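Local coordinates for protein Xaa-Pro dipeptidase (Lactobacillus brevis, PDB 3I7M) that probably acts, as the full-length enzyme, as a manganese-dependent aminopeptidase of family M24B, of which this chain forms the N-terminal creatinase/prolidase domain, at residues L109-A112 with R113-L117; L23-P26 with K27-E30; L128-T131 with S132-E135; Q11-Q15 with H16-M20; V63-I66 with K67-G70. All blocks are in the same frame, centred on the assembly; numbering follows the deposited sequence. Where two conformers were deposited one is given.

How the interactions relate
All five contacts lie at ends of helices in the N-terminal creatinase/prolidase domain. Interactions 1, 2 and 3 start helices, interactions 4 and 5 finish them. Interaction 3 is the hub: its centre is about 12 Å from those of interactions 2 and 4, and it touches both, I130 and I134 packing on L23 and T28 of interaction 2, I130 and F133 on W12 of interaction 4. Interaction 1 meets interaction 2 where L109 CD1 lies 3.5 Å from S24 OG. Interaction 5 stands apart, its centre about 26 Å from that of interaction 1 and about 27 Å from that of interaction 4. These contacts are structural; no metal or ligand takes part in them.

Interaction 1. Residues L109-A112 with R113-L117; sequences LQVA and RMEAL
The amide of Q110 and the guanidinium of R113 run alongside each other, their planes only 16° apart, with OE1 of Q110 coming in obliquely. This is the first turn of helix 111-118, the helix of the beta-alpha-beta unit between strands 101-104 and 125-129, and Q110 occupies its N-cap position. A bend at chi2 (98°) turns the Q110 amide along the arginine, where OE1 lies 3.3 Å from R113 CD; the approach to NE is too poorly angled for a hydrogen bond. The terminal nitrogens of R113 are instead spent on backbone carbonyls, NH1 on R42 and NH2 on E41, so the Q110 amide lies beside a side chain already held at its tip. The Q110 carbonyl starts the helical bonding: its O takes a nearly straight bond from M114 N at 3.1 Å and a weak one from R113 N. V111 O and A112 O then accept from E115 N and A116 N. On another side L109 reaches forward over the first turn, CD1 lying 3.8 Å from R113 CB and CD2 4.0 Å from CB of the selenomethionine M114; L109 and M114 both also touch I104 of strand 101-104. V111 and E115 lie side by side on the exposed flank, CG1 of V111 3.6 Å from OE2 of E115.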
loop_
_atom_site.group_PDB
_atom_site.type_symbol
_atom_site.label_atom_id
_atom_site.label_comp_id
_atom_site.label_asym_id
_atom_site.label_seq_id
_atom_site.Cartn_x
_atom_site.Cartn_y
_atom_site.Cartn_z
ATOM N N LEU A 109 -6.055 -9.631 1.012
ATOM C CA LEU A 109 -4.803 -9.663 1.793
ATOM C C LEU A 109 -4.822 -10.869 2.720
ATOM O O LEU A 109 -5.800 -11.074 3.467
ATOM C CB LEU A 109 -4.638 -8.357 2.551
ATOM C CG LEU A 109 -3.304 -8.220 3.267
ATOM C CD1 LEU A 109 -2.130 -8.273 2.305
ATOM C CD2 LEU A 109 -3.263 -6.964 4.121
ATOM N N GLN A 110 -3.752 -11.626 2.734
ATOM C CA GLN A 110 -3.618 -12.768 3.595
ATOM C C GLN A 110 -3.337 -12.339 5.031
ATOM O O GLN A 110 -2.674 -11.354 5.269
ATOM C CB GLN A 110 -2.500 -13.634 3.099
ATOM C CG GLN A 110 -2.688 -14.088 1.669
ATOM C CD GLN A 110 -1.933 -13.242 0.692
ATOM O OE1 GLN A 110 -1.801 -12.069 0.807
ATOM N NE2 GLN A 110 -1.395 -13.915 -0.332
ATOM N N VAL A 111 -3.895 -13.078 5.984
ATOM C CA VAL A 111 -3.758 -12.780 7.411
ATOM C C VAL A 111 -2.286 -12.572 7.770
ATOM O O VAL A 111 -1.952 -11.679 8.542
ATOM C CB VAL A 111 -4.421 -13.825 8.272
ATOM C CG1 VAL A 111 -4.132 -13.572 9.743
ATOM C CG2 VAL A 111 -5.970 -13.832 8.151
ATOM N N ALA A 112 -1.392 -13.481 7.301
ATOM C CA ALA A 112 -0.001 -13.410 7.737
ATOM C C ALA A 112 0.623 -12.082 7.335
ATOM O O ALA A 112 1.529 -11.550 8.007
ATOM C CB ALA A 112 0.811 -14.545 7.150
ATOM N N ARG A 113 0.198 -11.528 6.191
ATOM C CA ARG A 113 0.757 -10.304 5.709
ATOM C C ARG A 113 0.237 -9.134 6.493
ATOM O O ARG A 113 0.965 -8.181 6.821
ATOM C CB ARG A 113 0.538 -10.160 4.177
ATOM C CG ARG A 113 1.213 -11.201 3.395
ATOM C CD ARG A 113 1.091 -11.063 1.936
ATOM N NE ARG A 113 1.648 -12.240 1.299
ATOM C CZ ARG A 113 2.533 -12.261 0.334
ATOM N NH1 ARG A 113 2.892 -11.141 -0.255
ATOM N NH2 ARG A 113 2.992 -13.463 -0.076
HETATM N N MSE A 114 -1.075 -9.085 6.754
HETATM C CA MSE A 114 -1.599 -8.091 7.662
HETATM C C MSE A 114 -0.841 -8.098 8.961
HETATM O O MSE A 114 -0.474 -7.047 9.446
HETATM C CB MSE A 114 -3.079 -8.257 7.935
HETATM C CG MSE A 114 -3.576 -7.346 9.076
HETATM SE SE MSE A 114 -5.395 -7.626 9.516
HETATM C CE MSE A 114 -5.187 -9.345 10.380
ATOM N N GLU A 115 -0.627 -9.260 9.545
ATOM C CA GLU A 115 0.060 -9.335 10.837
ATOM C C GLU A 115 1.492 -8.890 10.727
ATOM O O GLU A 115 2.027 -8.286 11.674
ATOM C CB GLU A 115 -0.094 -10.760 11.458
ATOM C CG GLU A 115 -1.490 -11.067 11.830
ATOM C CD GLU A 115 -1.779 -12.479 12.439
ATOM O OE1 GLU A 115 -0.896 -13.307 12.382
ATOM O OE2 GLU A 115 -2.896 -12.609 12.964
ATOM N N ALA A 116 2.177 -9.258 9.656
ATOM C CA ALA A 116 3.591 -8.851 9.515
ATOM C C ALA A 116 3.716 -7.349 9.423
ATOM O O ALA A 116 4.621 -6.715 9.968
ATOM C CB ALA A 116 4.210 -9.483 8.303
ATOM N N LEU A 117 2.827 -6.729 8.715
ATOM C CA LEU A 117 2.743 -5.265 8.634
ATOM C C LEU A 117 2.436 -4.669 9.985
ATOM O O LEU A 117 3.140 -3.746 10.468
ATOM C CB LEU A 117 1.737 -4.848 7.559
ATOM C CG LEU A 117 1.563 -3.350 7.276
ATOM C CD1 LEU A 117 2.831 -2.718 6.713
ATOM C CD2 LEU A 117 0.366 -3.067 6.380
#

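Interaction 2. Residues L23-P26 with K27-E30; sequences LSNP and KTIE
E30 N donates to P26 O over 2.9 Å, the shortest sound polar bond between residues 23-26 and 27-30, in the opening turn of helix 26-33. N25 is the N-cap of this helix and P26 its first residue, where a proline ring costs nothing because no N-H is needed there. N25 grips the helix start twice. Its backbone O receives I29 N at 3.0 Å, and its side-chain OD1 takes K27 N at 3.1 Å, a capping bond in which the donor stands well above the amide plane. With CG of N25 opposite the backbone N (chi1 -175°), the amide is swung toward the first turn, which lets OD1 reach K27 N and lie 3.5 Å from K27 CB as well. With an alanine in place of N25, K27 N is likely to be left without its side-chain acceptor and the first turn to be less firmly held. Behind the cap, T28 crosses N25 at about a right angle, its OG1 3.4 Å from N25 CB, while the hydroxyl makes its hydrogen bond to OE2 of E105. The other carboxylate oxygen, E105 OE1, accepts from the backbone N of S24 and of N25, so one glutamate holds both the approach to the helix and its first turn. On the buried side I29 CD1 rests 3.9 Å from the carbonyl O of L23, and T28 CG2 meets L23 CD1 at 4.1 Å.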
loop_
_atom_site.group_PDB
_atom_site.type_symbol
_atom_site.label_atom_id
_atom_site.label_comp_id
_atom_site.label_asym_id
_atom_site.label_seq_id
_atom_site.Cartn_x
_atom_site.Cartn_y
_atom_site.Cartn_z
ATOM N N LEU A 23 -2.749 -0.872 -0.088
ATOM C CA LEU A 23 -3.339 -1.615 -1.230
ATOM C C LEU A 23 -2.362 -2.711 -1.652
ATOM O O LEU A 23 -1.147 -2.428 -1.842
ATOM C CB LEU A 23 -3.581 -0.660 -2.356
ATOM C CG LEU A 23 -4.594 0.434 -2.035
ATOM C CD1 LEU A 23 -4.682 1.342 -3.273
ATOM C CD2 LEU A 23 -5.953 -0.059 -1.580
ATOM N N SER A 24 -2.896 -3.920 -1.718
ATOM C CA SER A 24 -2.111 -5.134 -2.034
ATOM C C SER A 24 -2.655 -5.927 -3.195
ATOM O O SER A 24 -1.985 -6.909 -3.608
ATOM C CB SER A 24 -2.079 -6.019 -0.774
ATOM O OG SER A 24 -3.413 -6.330 -0.344
ATOM N N ASN A 25 -3.880 -5.667 -3.646
ATOM C CA ASN A 25 -4.497 -6.476 -4.692
ATOM C C ASN A 25 -3.841 -6.103 -6.023
ATOM O O ASN A 25 -3.940 -4.968 -6.401
ATOM C CB ASN A 25 -6.021 -6.264 -4.681
ATOM C CG ASN A 25 -6.768 -7.125 -5.635
ATOM O OD1 ASN A 25 -6.183 -7.799 -6.514
ATOM N ND2 ASN A 25 -8.057 -7.164 -5.459
ATOM N N PRO A 26 -3.194 -7.077 -6.700
ATOM C CA PRO A 26 -2.543 -6.679 -7.958
ATOM C C PRO A 26 -3.557 -6.065 -8.947
ATOM O O PRO A 26 -3.165 -5.228 -9.749
ATOM C CB PRO A 26 -1.986 -7.975 -8.512
ATOM C CG PRO A 26 -1.938 -8.940 -7.352
ATOM C CD PRO A 26 -2.944 -8.484 -6.339
ATOM N N LYS A 27 -4.801 -6.496 -8.920
ATOM C CA LYS A 27 -5.844 -5.898 -9.822
ATOM C C LYS A 27 -6.083 -4.455 -9.474
ATOM O O LYS A 27 -6.293 -3.613 -10.346
ATOM C CB LYS A 27 -7.132 -6.672 -9.739
ATOM C CG LYS A 27 -7.070 -8.136 -10.252
ATOM C CD LYS A 27 -7.037 -8.258 -11.788
ATOM C CE LYS A 27 -6.793 -9.725 -12.239
ATOM N NZ LYS A 27 -6.578 -9.909 -13.741
ATOM N N THR A 28 -6.066 -4.103 -8.181
ATOM C CA THR A 28 -6.215 -2.718 -7.793
ATOM C C THR A 28 -5.007 -1.898 -8.222
ATOM O O THR A 28 -5.149 -0.787 -8.739
ATOM C CB THR A 28 -6.366 -2.630 -6.265
ATOM O OG1 THR A 28 -7.470 -3.444 -5.927
ATOM C CG2 THR A 28 -6.598 -1.187 -5.825
ATOM N N ILE A 29 -3.796 -2.417 -8.022
ATOM C CA ILE A 29 -2.597 -1.707 -8.417
ATOM C C ILE A 29 -2.568 -1.488 -9.942
ATOM O O ILE A 29 -2.239 -0.382 -10.366
ATOM C CB ILE A 29 -1.333 -2.406 -7.833
ATOM C CG1 ILE A 29 -1.384 -2.247 -6.307
ATOM C CG2 ILE A 29 -0.019 -1.829 -8.425
ATOM C CD1 ILE A 29 -0.315 -3.049 -5.564
ATOM N N GLU A 30 -3.004 -2.491 -10.668
ATOM C CA GLU A 30 -3.076 -2.343 -12.153
ATOM C C GLU A 30 -4.090 -1.273 -12.499
ATOM O O GLU A 30 -3.859 -0.456 -13.413
ATOM C CB GLU A 30 -3.430 -3.656 -12.827
ATOM C CG GLU A 30 -3.362 -3.547 -14.367
ATOM C CD GLU A 30 -3.532 -4.857 -15.079
ATOM O OE1 GLU A 30 -3.839 -5.896 -14.449
ATOM O OE2 GLU A 30 -3.396 -4.834 -16.331
#

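Interaction 3. Residues L128-T131 with S132-E135; sequences LDIT and SFIE
I130 lies across both F133 and I134, its side chain branching at CB to meet them from two limbs. CG1 takes the longer way, 3.9 Å from F133 CB and 4.0 Å from I134 CG1; the short branch, CG2, squeezed between the backbone N and the carbonyl carbon, also borders I134 CG1. At the tip CD1 is 4.1 Å from I134 CD1 and about as far from F133 CD2, so the chain wedges between the two side chains of the new helix turn. The backbone entry is an Asx turn: D129 OD1 accepts T131 N from above the carboxylate plane, and T131 OG1 at 2.7 Å on its syn side. K106 N is a third donor to that oxygen, and three N-H or O-H groups would be expected to keep the carboxylate ionised. Helical bonding follows, with a nearly straight I134 N to I130 O bond of 2.9 Å and E135 N on T131 O. Water 1 links D129 O to F133 N, accepting from the latter at 3.0 Å, while water 2 accepts S132 N at 2.9 Å. Strand 125-129, at the edge of the sheet, thus passes through I130 alone into helix 131-136. I130 continues onto I9 and W12 of helix 5-15 and onto T21 and L23 of strand 20-23, and the F133 ring meets that of W12.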
loop_
_atom_site.group_PDB
_atom_site.type_symbol
_atom_site.label_atom_id
_atom_site.label_comp_id
_atom_site.label_asym_id
_atom_site.label_seq_id
_atom_site.Cartn_x
_atom_site.Cartn_y
_atom_site.Cartn_z
ATOM N N LEU A 128 -10.636 -1.340 9.126
ATOM C CA LEU A 128 -11.198 -0.702 7.936
ATOM C C LEU A 128 -10.938 -1.549 6.668
ATOM O O LEU A 128 -9.814 -2.033 6.460
ATOM C CB LEU A 128 -10.552 0.653 7.710
ATOM C CG LEU A 128 -10.922 1.761 8.687
ATOM C CD1 LEU A 128 -10.057 2.980 8.426
ATOM C CD2 LEU A 128 -12.374 2.176 8.598
ATOM N N ASP A 129 -11.936 -1.697 5.810
ATOM C CA ASP A 129 -11.889 -2.522 4.620
ATOM C C ASP A 129 -12.251 -1.627 3.462
ATOM O O ASP A 129 -13.333 -1.082 3.401
ATOM C CB ASP A 129 -12.841 -3.710 4.753
ATOM C CG ASP A 129 -12.653 -4.741 3.680
ATOM O OD1 ASP A 129 -11.805 -4.553 2.797
ATOM O OD2 ASP A 129 -13.354 -5.771 3.767
ATOM N N ILE A 130 -11.321 -1.473 2.528
ATOM C CA ILE A 130 -11.540 -0.689 1.310
ATOM C C ILE A 130 -11.995 -1.544 0.129
ATOM O O ILE A 130 -12.256 -1.002 -0.950
ATOM C CB ILE A 130 -10.303 0.185 0.967
ATOM C CG1 ILE A 130 -10.650 1.368 0.080
ATOM C CG2 ILE A 130 -9.126 -0.690 0.442
ATOM C CD1 ILE A 130 -9.534 2.367 -0.061
ATOM N N THR A 131 -12.220 -2.847 0.378
ATOM C CA THR A 131 -12.602 -3.783 -0.695
ATOM C C THR A 131 -13.805 -3.260 -1.510
ATOM O O THR A 131 -13.739 -3.161 -2.727
ATOM C CB THR A 131 -12.899 -5.161 -0.123
ATOM O OG1 THR A 131 -11.677 -5.695 0.381
ATOM C CG2 THR A 131 -13.461 -6.117 -1.253
ATOM N N SER A 132 -14.887 -2.910 -0.815
ATOM C CA SER A 132 -16.107 -2.487 -1.480
ATOM C C SER A 132 -15.909 -1.168 -2.243
ATOM O O SER A 132 -16.429 -0.990 -3.379
ATOM C CB SER A 132 -17.226 -2.344 -0.462
ATOM O OG SER A 132 -18.361 -1.803 -1.083
ATOM N N PHE A 133 -15.217 -0.202 -1.618
ATOM C CA PHE A 133 -14.947 1.111 -2.238
ATOM C C PHE A 133 -14.163 0.921 -3.592
ATOM O O PHE A 133 -14.511 1.470 -4.669
ATOM C CB PHE A 133 -14.225 2.061 -1.327
ATOM C CG PHE A 133 -13.871 3.412 -1.981
ATOM C CD1 PHE A 133 -14.800 4.444 -2.062
ATOM C CD2 PHE A 133 -12.623 3.655 -2.503
ATOM C CE1 PHE A 133 -14.485 5.653 -2.689
ATOM C CE2 PHE A 133 -12.305 4.857 -3.097
ATOM C CZ PHE A 133 -13.245 5.864 -3.187
ATOM N N ILE A 134 -13.128 0.080 -3.551
ATOM C CA ILE A 134 -12.341 -0.189 -4.751
ATOM C C ILE A 134 -13.250 -0.880 -5.787
ATOM O O ILE A 134 -13.144 -0.607 -6.999
ATOM C CB ILE A 134 -11.104 -1.060 -4.430
ATOM C CG1 ILE A 134 -10.085 -0.354 -3.521
ATOM C CG2 ILE A 134 -10.515 -1.621 -5.775
ATOM C CD1 ILE A 134 -9.575 0.997 -3.967
ATOM N N GLU A 135 -14.094 -1.815 -5.359
ATOM C CA GLU A 135 -14.997 -2.592 -6.250
ATOM C C GLU A 135 -15.883 -1.627 -7.057
ATOM O O GLU A 135 -16.167 -1.841 -8.266
ATOM C CB GLU A 135 -15.917 -3.486 -5.397
ATOM C CG GLU A 135 -15.843 -4.985 -5.617
ATOM C CD GLU A 135 -16.146 -5.812 -4.335
ATOM O OE1 GLU A 135 -15.606 -6.937 -4.197
ATOM O OE2 GLU A 135 -16.935 -5.356 -3.468
HETATM O O HOH W 1 -14.998 -0.213 1.356
HETATM O O HOH W 2 -15.198 -3.493 1.969
#

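Interaction 4. Residues Q11-Q15 with H16-M20; sequences QWTAQ and HHASM
The five-membered ring of W12 and the imidazole of H16 form an offset stack across the C-terminal end of helix 5-15, which closes in a Schellman motif. The centroids are 3.8 Å apart and the planes 23° from parallel, with H16 ND1 standing over the centre of the indole face. The packing is tight, NE1 of W12 and CE1 of H16 coming within 3.0 Å. Among the hydrogen bonds, W12 O is gripped twice by one residue, from opposite faces of its carbonyl plane: by the backbone N of H16, and by ND1 at 2.8 Å with the oxygen at the edge of the imidazole. This second bond fixes the rotation of the ring and keeps it stacked over the indole. With a leucine in place of W12 the stacked face is gone, and the imidazole of H16 would probably be free to tilt about its bond to the backbone O. The Schellman pair itself is A18 N to T13 O at 3.0 Å and H17 N to A14 O, also 3.0 Å, made possible by the positive phi (61°) of H17. The T13 hydroxyl turns elsewhere, bonding to I9 O and to T21 OG1. Apolar contact closes the turn as the chain leaves for strand 20-23, CG2 of T13 lying 3.7 Å from CB of A18.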
loop_
_atom_site.group_PDB
_atom_site.type_symbol
_atom_site.label_atom_id
_atom_site.label_comp_id
_atom_site.label_asym_id
_atom_site.label_seq_id
_atom_site.Cartn_x
_atom_site.Cartn_y
_atom_site.Cartn_z
ATOM N N GLN A 11 -9.091 10.737 -0.389
ATOM C CA GLN A 11 -10.261 11.337 0.233
ATOM C C GLN A 11 -11.008 10.330 1.121
ATOM O O GLN A 11 -11.446 10.621 2.247
ATOM C CB GLN A 11 -11.184 11.922 -0.855
ATOM C CG GLN A 11 -12.428 12.578 -0.321
ATOM C CD GLN A 11 -13.416 12.907 -1.417
ATOM O OE1 GLN A 11 -14.333 12.120 -1.716
ATOM N NE2 GLN A 11 -13.247 14.077 -2.023
ATOM N N TRP A 12 -11.152 9.121 0.594
ATOM C CA TRP A 12 -11.820 8.026 1.304
ATOM C C TRP A 12 -11.079 7.751 2.604
ATOM O O TRP A 12 -11.677 7.578 3.651
ATOM C CB TRP A 12 -11.913 6.765 0.406
ATOM C CG TRP A 12 -12.608 5.608 1.030
ATOM C CD1 TRP A 12 -13.903 5.249 0.886
ATOM C CD2 TRP A 12 -12.034 4.625 1.958
ATOM N NE1 TRP A 12 -14.169 4.104 1.610
ATOM C CE2 TRP A 12 -13.046 3.721 2.291
ATOM C CE3 TRP A 12 -10.751 4.413 2.472
ATOM C CZ2 TRP A 12 -12.834 2.648 3.155
ATOM C CZ3 TRP A 12 -10.551 3.397 3.346
ATOM C CH2 TRP A 12 -11.590 2.516 3.705
ATOM N N THR A 13 -9.750 7.700 2.477
ATOM C CA THR A 13 -8.884 7.445 3.635
ATOM C C THR A 13 -9.127 8.519 4.732
ATOM O O THR A 13 -9.302 8.219 5.880
ATOM C CB THR A 13 -7.455 7.436 3.176
ATOM O OG1 THR A 13 -7.314 6.435 2.134
ATOM C CG2 THR A 13 -6.498 7.110 4.286
ATOM N N ALA A 14 -9.121 9.775 4.327
ATOM C CA ALA A 14 -9.380 10.873 5.273
ATOM C C ALA A 14 -10.778 10.844 5.863
ATOM O O ALA A 14 -10.966 10.967 7.088
ATOM C CB ALA A 14 -9.090 12.218 4.520
ATOM N N GLN A 15 -11.771 10.563 5.035
ATOM C CA GLN A 15 -13.139 10.445 5.501
ATOM C C GLN A 15 -13.392 9.323 6.492
ATOM O O GLN A 15 -14.284 9.420 7.320
ATOM C CB GLN A 15 -14.082 10.283 4.303
ATOM C CG GLN A 15 -14.168 11.533 3.452
ATOM C CD GLN A 15 -14.944 11.288 2.163
ATOM O OE1 GLN A 15 -15.374 10.154 1.888
ATOM N NE2 GLN A 15 -15.110 12.326 1.361
ATOM N N HIS A 16 -12.578 8.274 6.430
ATOM C CA HIS A 16 -12.632 7.162 7.353
ATOM C C HIS A 16 -11.659 7.284 8.509
ATOM O O HIS A 16 -11.502 6.350 9.289
ATOM C CB HIS A 16 -12.381 5.883 6.549
ATOM C CG HIS A 16 -13.562 5.472 5.735
ATOM N ND1 HIS A 16 -13.906 6.094 4.575
ATOM C CD2 HIS A 16 -14.539 4.556 5.967
ATOM C CE1 HIS A 16 -15.025 5.585 4.098
ATOM N NE2 HIS A 16 -15.410 4.618 4.909
ATOM N N HIS A 17 -10.997 8.422 8.623
ATOM C CA HIS A 17 -10.147 8.711 9.758
ATOM C C HIS A 17 -9.008 7.669 9.822
ATOM O O HIS A 17 -8.563 7.270 10.914
ATOM C CB HIS A 17 -11.037 8.775 11.031
ATOM C CG HIS A 17 -12.377 9.452 10.807
ATOM N ND1 HIS A 17 -13.586 8.793 10.924
ATOM C CD2 HIS A 17 -12.680 10.707 10.407
ATOM C CE1 HIS A 17 -14.575 9.619 10.634
ATOM N NE2 HIS A 17 -14.054 10.799 10.345
ATOM N N ALA A 18 -8.570 7.222 8.658
ATOM C CA ALA A 18 -7.479 6.260 8.547
ATOM C C ALA A 18 -6.149 6.993 8.453
ATOM O O ALA A 18 -6.003 7.987 7.706
ATOM C CB ALA A 18 -7.648 5.406 7.305
ATOM N N SER A 19 -5.140 6.476 9.132
ATOM C CA SER A 19 -3.820 6.972 8.983
ATOM C C SER A 19 -3.204 6.705 7.621
ATOM O O SER A 19 -2.305 7.443 7.154
ATOM C CB SER A 19 -2.878 6.372 10.022
ATOM O OG SER A 19 -3.286 6.703 11.364
HETATM N N MSE A 20 -3.619 5.588 7.046
HETATM C CA MSE A 20 -3.118 5.204 5.721
HETATM C C MSE A 20 -3.993 4.086 5.226
HETATM O O MSE A 20 -4.700 3.419 5.980
HETATM C CB MSE A 20 -1.685 4.794 5.693
HETATM C CG MSE A 20 -1.453 3.575 6.528
HETATM SE SE MSE A 20 0.426 3.182 6.709
HETATM C CE MSE A 20 0.312 1.499 7.401
#

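Interaction 5. Residues V63-I66 with K67-G70; sequences VEVI and KETG
V63 O takes K67 N over 2.9 Å and E64 O takes E68 N over 3.0 Å, the last regular bonds of helix 63-67, which runs into a type I turn from K67 to G70. G70 has positive phi, and a CB there would press on the carbonyl O of T69. I66 O is gripped twice by T69: OG1 donates at 2.6 Å in the carbonyl plane, and the backbone N, at 3.2 Å, comes from above that plane. For this the T69 hydroxyl sits between its backbone N and carbonyl carbon (chi1 64°); OG1 also accepts W71 N. On the exposed side E64 and E68 bring their OE2 atoms to 2.8 Å, their carboxylates nearly perpendicular. Two acceptors this close should repel, and may well raise the pKa of one of the pair. K67 runs alongside V63, extended beyond CG, CE 3.8 Å from V63 CG1. Inward, I66 meets I56 and A58 of strand 55-59, V75 of strand 75-78 and F35 and L44 in loops; V63 and K67 also touch V75. The helix is thus the crossover between parallel strands 55-59 and 75-78 and packs on both, 75-78 being an outermost strand of the sheet.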
loop_
_atom_site.group_PDB
_atom_site.type_symbol
_atom_site.label_atom_id
_atom_site.label_comp_id
_atom_site.label_asym_id
_atom_site.label_seq_id
_atom_site.Cartn_x
_atom_site.Cartn_y
_atom_site.Cartn_z
ATOM N N VAL A 63 10.834 -2.398 -10.105
ATOM C CA VAL A 63 10.810 -0.954 -10.003
ATOM C C VAL A 63 10.810 -0.265 -11.350
ATOM O O VAL A 63 10.092 0.700 -11.580
ATOM C CB VAL A 63 11.903 -0.380 -9.076
ATOM C CG1 VAL A 63 11.967 1.137 -9.110
ATOM C CG2 VAL A 63 11.747 -0.894 -7.643
ATOM N N GLU A 64 11.655 -0.767 -12.233
ATOM C CA GLU A 64 11.760 -0.146 -13.578
ATOM C C GLU A 64 10.448 -0.085 -14.312
ATOM O O GLU A 64 10.071 0.975 -14.809
ATOM C CB GLU A 64 12.814 -0.817 -14.451
ATOM C CG GLU A 64 12.799 -0.366 -15.924
ATOM C CD GLU A 64 13.788 -1.056 -16.842
ATOM O OE1 GLU A 64 14.539 -1.939 -16.417
ATOM O OE2 GLU A 64 13.696 -0.758 -18.073
ATOM N N VAL A 65 9.809 -1.240 -14.492
ATOM C CA VAL A 65 8.572 -1.285 -15.231
ATOM C C VAL A 65 7.476 -0.496 -14.499
ATOM O O VAL A 65 6.656 0.174 -15.154
ATOM C CB VAL A 65 8.208 -2.735 -15.531
ATOM C CG1 VAL A 65 6.788 -2.805 -16.144
ATOM C CG2 VAL A 65 9.202 -3.356 -16.490
ATOM N N ILE A 66 7.480 -0.475 -13.169
ATOM C CA ILE A 66 6.543 0.420 -12.407
ATOM C C ILE A 66 6.780 1.914 -12.719
ATOM O O ILE A 66 5.851 2.706 -12.949
ATOM C CB ILE A 66 6.598 0.160 -10.879
ATOM C CG1 ILE A 66 6.124 -1.274 -10.591
ATOM C CG2 ILE A 66 5.747 1.219 -10.110
ATOM C CD1 ILE A 66 6.491 -1.767 -9.221
ATOM N N LYS A 67 8.042 2.351 -12.679
ATOM C CA LYS A 67 8.288 3.750 -13.008
ATOM C C LYS A 67 7.950 4.097 -14.473
ATOM O O LYS A 67 7.538 5.216 -14.791
ATOM C CB LYS A 67 9.736 4.134 -12.681
ATOM C CG LYS A 67 10.024 4.237 -11.212
ATOM C CD LYS A 67 11.390 4.828 -10.956
ATOM C CE LYS A 67 11.665 4.946 -9.456
ATOM N NZ LYS A 67 13.092 5.461 -9.259
ATOM N N GLU A 68 8.090 3.135 -15.385
ATOM C CA GLU A 68 7.751 3.348 -16.780
ATOM C C GLU A 68 6.276 3.538 -17.043
ATOM O O GLU A 68 5.898 3.791 -18.190
ATOM C CB GLU A 68 8.313 2.203 -17.622
ATOM C CG GLU A 68 9.815 2.357 -17.810
ATOM C CD GLU A 68 10.507 1.097 -18.353
ATOM O OE1 GLU A 68 9.842 0.039 -18.453
ATOM O OE2 GLU A 68 11.720 1.178 -18.647
ATOM N N THR A 69 5.453 3.312 -16.025
ATOM C CA THR A 69 4.027 3.612 -16.175
ATOM C C THR A 69 3.682 5.098 -16.145
ATOM O O THR A 69 2.539 5.490 -16.393
ATOM C CB THR A 69 3.165 3.001 -15.060
ATOM O OG1 THR A 69 3.484 3.572 -13.755
ATOM C CG2 THR A 69 3.183 1.481 -15.073
ATOM N N GLY A 70 4.630 5.925 -15.723
ATOM C CA GLY A 70 4.369 7.336 -15.505
ATOM C C GLY A 70 4.091 7.725 -14.076
ATOM O O GLY A 70 3.898 8.900 -13.761
#